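Local structure of outer membrane protein TP0453 (Treponema pallidum, 3K8G) at residues A[170-175]-A[249-254]. The protein is an outer membrane-associated lipoprotein that alters membrane permeability at acidic pH and might be involved in ligand transport. Sequence-based numbering, arbitrary orientation.
Sequences GHFITK and ASVISS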
# COMPACT_ATOMS: atom_id res chain seq x y z
N GLY A 170 -2.87 -13.27 -10.14
CA GLY A 170 -2.51 -13.59 -11.53
C GLY A 170 -1.94 -12.38 -12.25
O GLY A 170 -0.78 -12.39 -12.71
N HIS A 171 -2.74 -11.31 -12.30
CA HIS A 171 -2.36 -10.05 -12.95
C HIS A 171 -1.08 -9.41 -12.38
O HIS A 171 -0.23 -8.92 -13.13
CB HIS A 171 -3.55 -9.09 -12.86
CG HIS A 171 -3.44 -7.89 -13.76
ND1 HIS A 171 -3.04 -6.65 -13.30
CD2 HIS A 171 -3.72 -7.74 -15.07
CE1 HIS A 171 -3.05 -5.79 -14.30
NE2 HIS A 171 -3.46 -6.42 -15.39
N PHE A 172 -0.91 -9.46 -11.07
CA PHE A 172 0.24 -8.80 -10.41
C PHE A 172 1.57 -9.55 -10.62
O PHE A 172 2.63 -8.92 -10.75
CB PHE A 172 -0.04 -8.64 -8.92
CG PHE A 172 0.81 -7.59 -8.24
CD1 PHE A 172 0.43 -6.26 -8.23
CD2 PHE A 172 1.99 -7.94 -7.60
CE1 PHE A 172 1.21 -5.29 -7.60
CE2 PHE A 172 2.77 -6.98 -6.96
CZ PHE A 172 2.37 -5.66 -6.96
N ILE A 173 1.50 -10.88 -10.64
CA ILE A 173 2.69 -11.74 -10.78
C ILE A 173 3.46 -11.50 -12.08
O ILE A 173 4.70 -11.54 -12.10
CB ILE A 173 2.36 -13.25 -10.63
CG1 ILE A 173 3.64 -14.06 -10.41
CG2 ILE A 173 1.65 -13.80 -11.85
CD1 ILE A 173 4.27 -13.90 -9.05
N THR A 174 2.74 -11.22 -13.16
CA THR A 174 3.37 -10.92 -14.44
C THR A 174 4.17 -9.62 -14.34
O THR A 174 5.30 -9.53 -14.86
CB THR A 174 2.33 -10.86 -15.58
OG1 THR A 174 1.53 -9.68 -15.46
CG2 THR A 174 1.43 -12.08 -15.55
N LYS A 175 3.60 -8.61 -13.66
CA LYS A 175 4.32 -7.35 -13.45
C LYS A 175 5.54 -7.60 -12.61
O LYS A 175 6.65 -7.18 -12.94
CB LYS A 175 3.46 -6.32 -12.70
CG LYS A 175 2.24 -5.81 -13.44
CD LYS A 175 1.29 -5.14 -12.44
CE LYS A 175 0.10 -4.50 -13.15
NZ LYS A 175 0.04 -3.02 -12.94
N ALA A 249 8.79 0.16 -7.11
CA ALA A 249 8.04 1.42 -7.05
C ALA A 249 7.12 1.62 -8.26
O ALA A 249 5.96 2.05 -8.11
CB ALA A 249 9.00 2.62 -6.90
N SER A 250 7.66 1.31 -9.44
CA SER A 250 6.94 1.34 -10.72
C SER A 250 5.78 0.33 -10.76
O SER A 250 4.66 0.67 -11.13
CB SER A 250 7.95 1.08 -11.85
OG SER A 250 7.29 0.77 -13.06
N VAL A 251 6.05 -0.92 -10.37
CA VAL A 251 5.00 -1.95 -10.22
C VAL A 251 3.82 -1.45 -9.36
O VAL A 251 2.64 -1.58 -9.74
CB VAL A 251 5.59 -3.29 -9.66
CG1 VAL A 251 4.48 -4.25 -9.22
CG2 VAL A 251 6.50 -3.97 -10.69
N ILE A 252 4.12 -0.87 -8.21
CA ILE A 252 3.07 -0.34 -7.35
C ILE A 252 2.32 0.88 -7.94
O ILE A 252 1.09 0.99 -7.83
CB ILE A 252 3.64 -0.02 -5.94
CG1 ILE A 252 4.07 -1.34 -5.27
CG2 ILE A 252 2.62 0.75 -5.13
CD1 ILE A 252 4.79 -1.18 -3.94
N SER A 253 3.09 1.79 -8.54
CA SER A 253 2.57 2.99 -9.16
C SER A 253 1.64 2.65 -10.30
O SER A 253 0.62 3.31 -10.49
CB SER A 253 3.74 3.81 -9.74
OG SER A 253 4.47 4.41 -8.70
N SER A 254 1.97 1.60 -11.04
CA SER A 254 1.23 1.21 -12.23
C SER A 254 -0.20 0.71 -11.94
O SER A 254 -0.95 0.47 -12.89
CB SER A 254 1.99 0.15 -13.01
OG SER A 254 1.90 -1.10 -12.35
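Segments 170-175 and 249-254 come nearest at K175 and V251, whose CA atoms lie 6.3 Å apart, and F172, K175, V251 and S254 carry the contact. CG1 of V251 reaches the far end of the F172 ring, 3.4 Å from CZ, with CE1 and CE2 only slightly farther away. F172 places its ring there by holding CG anti to the backbone N (chi1 -160°); away from this contact the same side chain packs on M189 and L191 of strand 189-196. The other branch of V251, CG2, lies 3.9 Å from the carbonyl O of K175. The lysine side chain runs extended to CE, then bends at chi4 (-118°), and its NZ donates a 2.7 Å hydrogen bond to OG of S254. That hydroxyl in turn donates to the V251 carbonyl O, an OG to O distance of 2.8 Å, so S254 passes the polar link from the lysine on to the backbone of V251. The contact bridges the segments assigned as amphipathic helices 7 and 9 of the U-shaped beta-half-barrel, whose large hydrophobic cavity opens when helices 2, 3 and 9 move away from helices 7 and 8; it is probably among those that part on opening.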